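Local coordinates for ThiJ/PfpI family protein (Pseudomonas syringae pv. tomato, PDB 3EWN) that is of unknown function but belongs to the DJ-1/PfpI family, within the class I glutamine amidotransferase-like clan, at residues E24-V36 and K53-D67. Residues are numbered along the deposited sequence; the frame is centred on the assembly and turned at random.
Sequences EQIAMLVYPGMTV and KIYIVAKSLDPVTSD
Gln25 and Tyr55 bond side chain to side chain across two parallel strands, 25-29 and 53-58, whose axes run 4.6 Å apart at 22°. Their in-register pairing, Gln25 with Lys53 through Leu29 with Val57, rests on a ladder from Lys53 N to Glu24 O through Val30 N to Val57 O. Helix 36-46 links the strands, making a beta-alpha-beta unit of the parallel sheet.

Gln25 can be followed outward. From CB, CG goes anti to the carbonyl carbon (chi1 -61°), and the chain then bends at chi2, swinging the amide toward the neighbouring strand. There Gln25 CD stands 3.8 Å from Tyr55 OH. OE1 accepts the phenol's proton at 2.6 Å from OH, lying at the ring edge with amide and ring planes 45° apart. Gln25 NE2 lies 3.8 Å from Lys53 CD, the two side chains running side by side, and also makes a weak bond to Asp23 O.

On the other sheet face, Met28 (selenomethionine) lays SE against Ile54 CG2; beyond the ladder Val30 CG1 meets Ile56 CG2 at 3.5 Å, tight for two carbons. Val64 CG1 meets Pro32 CD and its CG2 meets Met34 (selenomethionine) CE, each pair of side chains crossing at about a right angle.

Past the type II turn from Tyr31 to Met34, Gly33 N bonds to Thr65 O. Thr35 OG1 gives its proton to Asp67 OD2 (2.8 Å), from above the carboxylate plane, and also bonds a glycerol. Water joins Asp67 OD1 to Ser66 OG and Val36 N; Ser66 OG also bonds to Leu70 N.

Backbone bonds thus set the register and tie the loop, Gln25-Tyr55 and Thr35-Asp67 add a side-chain link at each end, and apolar packing fills the stretch between.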
ATOM      1  N   GLU A  24     -20.765  -6.679  -2.707  1.00 10.32           N
ATOM      2  CA  GLU A  24     -20.516  -5.250  -2.574  1.00 10.42           C
ATOM      3  C   GLU A  24     -20.054  -4.583  -3.866  1.00  9.50           C
ATOM      4  O   GLU A  24     -19.330  -5.175  -4.668  1.00 10.75           O
ATOM      5  CB  GLU A  24     -19.468  -4.985  -1.483  1.00  8.42           C
ATOM      6  CG  GLU A  24     -19.870  -5.454  -0.090  1.00  9.64           C
ATOM      7  CD  GLU A  24     -19.408  -6.868   0.221  1.00  9.50           C
ATOM      8  OE1 GLU A  24     -18.982  -7.594  -0.703  1.00 10.35           O
ATOM      9  OE2 GLU A  24     -19.476  -7.257   1.406  1.00 11.79           O
ATOM     10  N   GLN A  25     -20.488  -3.341  -4.052  1.00  8.73           N
ATOM     11  CA  GLN A  25     -20.112  -2.533  -5.208  1.00  9.55           C
ATOM     12  C   GLN A  25     -19.269  -1.430  -4.587  1.00  8.41           C
ATOM     13  O   GLN A  25     -19.791  -0.585  -3.866  1.00  8.38           O
ATOM     14  CB  GLN A  25     -21.350  -1.929  -5.870  1.00 12.65           C
ATOM     15  CG  GLN A  25     -22.339  -2.960  -6.388  1.00 19.00           C
ATOM     16  CD  GLN A  25     -21.733  -3.861  -7.439  1.00 21.55           C
ATOM     17  OE1 GLN A  25     -21.123  -3.389  -8.398  1.00 24.64           O
ATOM     18  NE2 GLN A  25     -21.904  -5.171  -7.270  1.00 24.73           N
ATOM     19  N   ILE A  26     -17.975  -1.437  -4.879  1.00  8.24           N
ATOM     20  CA  ILE A  26     -17.050  -0.478  -4.291  1.00  8.46           C
ATOM     21  C   ILE A  26     -16.374   0.406  -5.328  1.00  8.35           C
ATOM     22  O   ILE A  26     -15.658  -0.089  -6.200  1.00  8.43           O
ATOM     23  CB  ILE A  26     -15.969  -1.240  -3.481  1.00  8.68           C
ATOM     24  CG1 ILE A  26     -16.647  -2.068  -2.384  1.00  9.68           C
ATOM     25  CG2 ILE A  26     -14.962  -0.272  -2.886  1.00  9.00           C
ATOM     26  CD1 ILE A  26     -15.750  -3.110  -1.734  1.00  9.20           C
ATOM     27  N   ALA A  27     -16.599   1.714  -5.230  1.00  8.11           N
ATOM     28  CA  ALA A  27     -15.989   2.653  -6.165  1.00  7.61           C
ATOM     29  C   ALA A  27     -14.867   3.427  -5.480  1.00  9.33           C
ATOM     30  O   ALA A  27     -15.084   4.081  -4.459  1.00  7.63           O
ATOM     31  CB  ALA A  27     -17.041   3.624  -6.704  1.00  8.46           C
HETATM   32  N   MSE A  28     -13.670   3.354  -6.057  1.00  7.90           N
HETATM   33  CA  MSE A  28     -12.509   4.043  -5.511  1.00  7.16           C
HETATM   34  C   MSE A  28     -12.006   5.078  -6.511  1.00  6.71           C
HETATM   35  O   MSE A  28     -11.548   4.738  -7.598  1.00  6.97           O
HETATM   36  CB  MSE A  28     -11.412   3.023  -5.193  1.00  7.67           C
HETATM   37  CG  MSE A  28     -11.899   1.879  -4.290  1.00  8.55           C
HETATM   38 SE   MSE A  28     -10.559   0.582  -3.805  1.00 15.39          SE
HETATM   39  CE  MSE A  28      -9.788   1.480  -2.307  1.00  7.28           C
ATOM     40  N   LEU A  29     -12.109   6.346  -6.133  1.00  5.67           N
ATOM     41  CA  LEU A  29     -11.674   7.438  -6.987  1.00  5.84           C
ATOM     42  C   LEU A  29     -10.155   7.501  -7.086  1.00  6.94           C
ATOM     43  O   LEU A  29      -9.456   7.288  -6.099  1.00  7.75           O
ATOM     44  CB  LEU A  29     -12.189   8.770  -6.432  1.00  6.87           C
ATOM     45  CG  LEU A  29     -11.739  10.047  -7.145  1.00  4.95           C
ATOM     46  CD1 LEU A  29     -12.468  10.183  -8.474  1.00  7.21           C
ATOM     47  CD2 LEU A  29     -12.033  11.255  -6.255  1.00  7.32           C
ATOM     48  N   VAL A  30      -9.652   7.769  -8.287  1.00  6.97           N
ATOM     49  CA  VAL A  30      -8.215   7.933  -8.495  1.00  6.21           C
ATOM     50  C   VAL A  30      -8.064   9.187  -9.340  1.00  7.07           C
ATOM     51  O   VAL A  30      -8.961   9.532 -10.103  1.00  7.07           O
ATOM     52  CB  VAL A  30      -7.545   6.728  -9.223  1.00  7.14           C
ATOM     53  CG1 VAL A  30      -7.639   5.488  -8.354  1.00  6.04           C
ATOM     54  CG2 VAL A  30      -8.174   6.501 -10.593  1.00  7.54           C
ATOM     55  N   TYR A  31      -6.940   9.876  -9.190  1.00  6.94           N
ATOM     56  CA  TYR A  31      -6.697  11.103  -9.932  1.00  6.60           C
ATOM     57  C   TYR A  31      -5.209  11.390  -9.972  1.00  8.37           C
ATOM     58  O   TYR A  31      -4.444  10.857  -9.168  1.00  8.44           O
ATOM     59  CB  TYR A  31      -7.451  12.269  -9.275  1.00  6.97           C
ATOM     60  CG  TYR A  31      -7.231  12.398  -7.781  1.00  5.02           C
ATOM     61  CD1 TYR A  31      -6.091  13.020  -7.271  1.00  4.72           C
ATOM     62  CD2 TYR A  31      -8.157  11.884  -6.876  1.00  6.62           C
ATOM     63  CE1 TYR A  31      -5.880  13.128  -5.891  1.00  3.79           C
ATOM     64  CE2 TYR A  31      -7.954  11.984  -5.495  1.00  6.52           C
ATOM     65  CZ  TYR A  31      -6.816  12.607  -5.014  1.00  5.49           C
ATOM     66  OH  TYR A  31      -6.614  12.712  -3.661  1.00  6.63           O
ATOM     67  N   PRO A  32      -4.772  12.229 -10.920  1.00  8.50           N
ATOM     68  CA  PRO A  32      -3.347  12.550 -11.019  1.00  8.29           C
ATOM     69  C   PRO A  32      -2.822  13.151  -9.721  1.00  7.35           C
ATOM     70  O   PRO A  32      -3.478  13.991  -9.112  1.00  6.75           O
ATOM     71  CB  PRO A  32      -3.298  13.552 -12.173  1.00  9.68           C
ATOM     72  CG  PRO A  32      -4.469  13.145 -13.031  1.00  9.58           C
ATOM     73  CD  PRO A  32      -5.538  12.882 -11.996  1.00  8.58           C
ATOM     74  N   GLY A  33      -1.651  12.702  -9.284  1.00  7.88           N
ATOM     75  CA  GLY A  33      -1.075  13.257  -8.075  1.00  7.68           C
ATOM     76  C   GLY A  33      -1.528  12.660  -6.757  1.00  8.27           C
ATOM     77  O   GLY A  33      -1.112  13.122  -5.697  1.00  8.70           O
HETATM   78  N   MSE A  34      -2.382  11.646  -6.803  1.00  7.25           N
HETATM   79  CA  MSE A  34      -2.831  11.023  -5.564  1.00  6.84           C
HETATM   80  C   MSE A  34      -1.649  10.292  -4.925  1.00  8.06           C
HETATM   81  O   MSE A  34      -0.680   9.965  -5.607  1.00  8.37           O
HETATM   82  CB  MSE A  34      -3.940  10.018  -5.855  1.00  8.24           C
HETATM   83  CG  MSE A  34      -3.462   8.802  -6.637  1.00  9.23           C
HETATM   84 SE   MSE A  34      -4.837   7.501  -6.884  1.00 16.53          SE
HETATM   85  CE  MSE A  34      -3.942   6.376  -8.138  1.00  9.94           C
ATOM     86  N   THR A  35      -1.721  10.057  -3.618  1.00  6.97           N
ATOM     87  CA  THR A  35      -0.671   9.327  -2.923  1.00  7.22           C
ATOM     88  C   THR A  35      -1.154   7.896  -3.087  1.00  7.50           C
ATOM     89  O   THR A  35      -2.176   7.523  -2.527  1.00  7.45           O
ATOM     90  CB  THR A  35      -0.610   9.709  -1.424  1.00  7.27           C
ATOM     91  OG1 THR A  35      -0.292  11.103  -1.305  1.00 10.17           O
ATOM     92  CG2 THR A  35       0.456   8.890  -0.704  1.00  9.16           C
ATOM     93  N   VAL A  36      -0.427   7.093  -3.855  1.00  7.20           N
ATOM     94  CA  VAL A  36      -0.880   5.737  -4.129  1.00  7.34           C
ATOM     95  C   VAL A  36      -1.136   4.839  -2.918  1.00  6.42           C
ATOM     96  O   VAL A  36      -2.071   4.039  -2.939  1.00  6.29           O
ATOM     97  CB  VAL A  36       0.058   5.027  -5.151  1.00  7.19           C
ATOM     98  CG1 VAL A  36       1.335   4.565  -4.481  1.00  9.22           C
ATOM     99  CG2 VAL A  36      -0.676   3.871  -5.808  1.00  9.21           C
ATOM    100  N   LYS A  53     -17.187  -6.302  -6.181  1.00  9.95           N
ATOM    101  CA  LYS A  53     -16.717  -5.711  -7.424  1.00 10.71           C
ATOM    102  C   LYS A  53     -16.134  -4.344  -7.100  1.00 10.07           C
ATOM    103  O   LYS A  53     -16.817  -3.485  -6.547  1.00 10.64           O
ATOM    104  CB  LYS A  53     -17.871  -5.568  -8.416  1.00 13.12           C
ATOM    105  CG  LYS A  53     -18.462  -6.903  -8.844  1.00 16.24           C
ATOM    106  CD  LYS A  53     -19.575  -6.719  -9.853  1.00 20.79           C
ATOM    107  CE  LYS A  53     -20.139  -8.064 -10.289  1.00 23.76           C
ATOM    108  NZ  LYS A  53     -21.153  -7.904 -11.367  1.00 25.55           N
ATOM    109  N   ILE A  54     -14.862  -4.155  -7.429  1.00  9.23           N
ATOM    110  CA  ILE A  54     -14.193  -2.883  -7.169  1.00  9.18           C
ATOM    111  C   ILE A  54     -14.016  -2.098  -8.464  1.00  9.58           C
ATOM    112  O   ILE A  54     -13.552  -2.640  -9.470  1.00 10.72           O
ATOM    113  CB  ILE A  54     -12.798  -3.101  -6.543  1.00  9.49           C
ATOM    114  CG1 ILE A  54     -12.935  -3.823  -5.202  1.00  9.98           C
ATOM    115  CG2 ILE A  54     -12.100  -1.757  -6.344  1.00 10.20           C
ATOM    116  CD1 ILE A  54     -11.607  -4.235  -4.592  1.00  9.29           C
ATOM    117  N   TYR A  55     -14.391  -0.826  -8.438  1.00  8.76           N
ATOM    118  CA  TYR A  55     -14.259   0.036  -9.605  1.00  9.05           C
ATOM    119  C   TYR A  55     -13.228   1.125  -9.318  1.00  8.77           C
ATOM    120  O   TYR A  55     -13.335   1.833  -8.317  1.00  7.94           O
ATOM    121  CB  TYR A  55     -15.605   0.686  -9.929  1.00  9.62           C
ATOM    122  CG  TYR A  55     -16.729  -0.305 -10.122  1.00 11.34           C
ATOM    123  CD1 TYR A  55     -16.940  -0.917 -11.354  1.00 11.98           C
ATOM    124  CD2 TYR A  55     -17.559  -0.658  -9.059  1.00 12.56           C
ATOM    125  CE1 TYR A  55     -17.957  -1.862 -11.527  1.00 12.55           C
ATOM    126  CE2 TYR A  55     -18.578  -1.603  -9.220  1.00 13.00           C
ATOM    127  CZ  TYR A  55     -18.769  -2.199 -10.457  1.00 13.08           C
ATOM    128  OH  TYR A  55     -19.766  -3.134 -10.623  1.00 14.29           O
ATOM    129  N   ILE A  56     -12.222   1.238 -10.183  1.00  9.11           N
ATOM    130  CA  ILE A  56     -11.193   2.265 -10.041  1.00  8.03           C
ATOM    131  C   ILE A  56     -11.695   3.379 -10.956  1.00  8.24           C
ATOM    132  O   ILE A  56     -11.520   3.326 -12.171  1.00  8.34           O
ATOM    133  CB  ILE A  56      -9.823   1.736 -10.510  1.00  8.43           C
ATOM    134  CG1 ILE A  56      -9.495   0.437  -9.765  1.00  8.99           C
ATOM    135  CG2 ILE A  56      -8.736   2.770 -10.248  1.00  8.03           C
ATOM    136  CD1 ILE A  56      -9.488   0.571  -8.236  1.00 10.46           C
ATOM    137  N   VAL A  57     -12.333   4.380 -10.351  1.00  8.10           N
ATOM    138  CA  VAL A  57     -12.957   5.474 -11.087  1.00  7.78           C
ATOM    139  C   VAL A  57     -12.154   6.753 -11.252  1.00  8.42           C
ATOM    140  O   VAL A  57     -11.571   7.263 -10.297  1.00  8.51           O
ATOM    141  CB  VAL A  57     -14.294   5.852 -10.423  1.00  8.73           C
ATOM    142  CG1 VAL A  57     -15.075   6.798 -11.316  1.00  7.80           C
ATOM    143  CG2 VAL A  57     -15.095   4.600 -10.128  1.00  8.93           C
ATOM    144  N   ALA A  58     -12.163   7.284 -12.471  1.00  8.43           N
ATOM    145  CA  ALA A  58     -11.457   8.523 -12.781  1.00  9.17           C
ATOM    146  C   ALA A  58     -12.236   9.325 -13.816  1.00 10.76           C
ATOM    147  O   ALA A  58     -13.205   8.832 -14.394  1.00 10.77           O
ATOM    148  CB  ALA A  58     -10.063   8.214 -13.305  1.00  8.40           C
ATOM    149  N   LYS A  59     -11.808  10.562 -14.048  1.00 10.36           N
ATOM    150  CA  LYS A  59     -12.464  11.439 -15.018  1.00 13.89           C
ATOM    151  C   LYS A  59     -12.462  10.785 -16.401  1.00 15.24           C
ATOM    152  O   LYS A  59     -13.388  10.969 -17.193  1.00 17.51           O
ATOM    153  CB  LYS A  59     -11.747  12.792 -15.058  1.00 15.36           C
ATOM    154  CG  LYS A  59     -12.543  13.927 -15.691  1.00 19.99           C
ATOM    155  CD  LYS A  59     -11.884  15.273 -15.410  1.00 22.75           C
ATOM    156  CE  LYS A  59     -12.722  16.422 -15.951  1.00 27.09           C
ATOM    157  NZ  LYS A  59     -12.147  17.752 -15.609  1.00 27.97           N
ATOM    158  N   SER A  60     -11.410  10.025 -16.689  1.00 15.61           N
ATOM    159  CA  SER A  60     -11.292   9.316 -17.958  1.00 15.90           C
ATOM    160  C   SER A  60     -10.537   8.019 -17.699  1.00 15.48           C
ATOM    161  O   SER A  60     -10.086   7.776 -16.578  1.00 12.97           O
ATOM    162  CB  SER A  60     -10.541  10.164 -18.985  1.00 19.47           C
ATOM    163  OG  SER A  60     -11.229  11.375 -19.247  1.00 26.12           O
ATOM    164  N   LEU A  61     -10.394   7.186 -18.723  1.00 12.66           N
ATOM    165  CA  LEU A  61      -9.697   5.920 -18.543  1.00 13.27           C
ATOM    166  C   LEU A  61      -8.188   6.014 -18.735  1.00 12.84           C
ATOM    167  O   LEU A  61      -7.481   5.017 -18.606  1.00 13.29           O
ATOM    168  CB  LEU A  61     -10.281   4.851 -19.472  1.00 14.03           C
ATOM    169  CG  LEU A  61     -11.725   4.422 -19.177  1.00 14.87           C
ATOM    170  CD1 LEU A  61     -12.143   3.339 -20.157  1.00 15.54           C
ATOM    171  CD2 LEU A  61     -11.842   3.904 -17.747  1.00 14.00           C
ATOM    172  N   ASP A  62      -7.686   7.206 -19.043  1.00 12.47           N
ATOM    173  CA  ASP A  62      -6.246   7.360 -19.215  1.00 13.19           C
ATOM    174  C   ASP A  62      -5.569   7.067 -17.877  1.00 12.22           C
ATOM    175  O   ASP A  62      -6.113   7.368 -16.814  1.00 11.39           O
ATOM    176  CB  ASP A  62      -5.891   8.785 -19.658  1.00 15.88           C
ATOM    177  CG  ASP A  62      -6.546   9.173 -20.969  1.00 19.79           C
ATOM    178  OD1 ASP A  62      -6.398   8.427 -21.956  1.00 22.57           O
ATOM    179  OD2 ASP A  62      -7.205  10.232 -21.012  1.00 25.32           O
ATOM    180  N   PRO A  63      -4.379   6.456 -17.912  1.00 12.19           N
ATOM    181  CA  PRO A  63      -3.654   6.140 -16.678  1.00 11.94           C
ATOM    182  C   PRO A  63      -3.369   7.413 -15.884  1.00 11.10           C
ATOM    183  O   PRO A  63      -3.106   8.461 -16.467  1.00 12.06           O
ATOM    184  CB  PRO A  63      -2.373   5.492 -17.194  1.00 13.55           C
ATOM    185  CG  PRO A  63      -2.824   4.824 -18.458  1.00 14.98           C
ATOM    186  CD  PRO A  63      -3.700   5.879 -19.085  1.00 13.67           C
ATOM    187  N   VAL A  64      -3.441   7.324 -14.558  1.00  9.91           N
ATOM    188  CA  VAL A  64      -3.168   8.473 -13.702  1.00  9.78           C
ATOM    189  C   VAL A  64      -1.865   8.197 -12.962  1.00 10.21           C
ATOM    190  O   VAL A  64      -1.650   7.092 -12.465  1.00  9.82           O
ATOM    191  CB  VAL A  64      -4.300   8.701 -12.673  1.00 10.32           C
ATOM    192  CG1 VAL A  64      -5.583   9.085 -13.397  1.00 11.58           C
ATOM    193  CG2 VAL A  64      -4.513   7.449 -11.834  1.00 13.16           C
ATOM    194  N   THR A  65      -0.990   9.194 -12.908  1.00  9.08           N
ATOM    195  CA  THR A  65       0.295   9.032 -12.243  1.00  9.46           C
ATOM    196  C   THR A  65       0.268   9.606 -10.831  1.00  8.32           C
ATOM    197  O   THR A  65      -0.118  10.758 -10.629  1.00  8.75           O
ATOM    198  CB  THR A  65       1.420   9.714 -13.044  1.00  9.95           C
ATOM    199  OG1 THR A  65       1.445   9.177 -14.376  1.00 11.41           O
ATOM    200  CG2 THR A  65       2.766   9.470 -12.372  1.00 10.71           C
ATOM    201  N   SER A  66       0.685   8.796  -9.863  1.00  8.30           N
ATOM    202  CA  SER A  66       0.693   9.208  -8.460  1.00  8.32           C
ATOM    203  C   SER A  66       1.734  10.279  -8.166  1.00  8.67           C
ATOM    204  O   SER A  66       2.557  10.610  -9.020  1.00  9.85           O
ATOM    205  CB  SER A  66       0.932   7.998  -7.553  1.00  7.58           C
ATOM    206  OG  SER A  66       2.290   7.592  -7.567  1.00  9.12           O
ATOM    207  N   ASP A  67       1.699  10.812  -6.947  1.00  7.96           N
ATOM    208  CA  ASP A  67       2.634  11.859  -6.560  1.00 10.03           C
ATOM    209  C   ASP A  67       4.074  11.363  -6.483  1.00 11.73           C
ATOM    210  O   ASP A  67       5.004  12.160  -6.331  1.00 13.42           O
ATOM    211  CB  ASP A  67       2.203  12.516  -5.232  1.00  9.79           C
ATOM    212  CG  ASP A  67       2.172  11.548  -4.055  1.00 12.01           C
ATOM    213  OD1 ASP A  67       2.574  10.374  -4.198  1.00 12.49           O
ATOM    214  OD2 ASP A  67       1.739  11.986  -2.962  1.00 13.75           O
TER
HETATM  215  O   HOH W   1      -9.856  11.511 -11.987  1.00 10.22           O
HETATM  216  O   HOH W   2       2.611   7.864  -4.875  1.00  9.10           O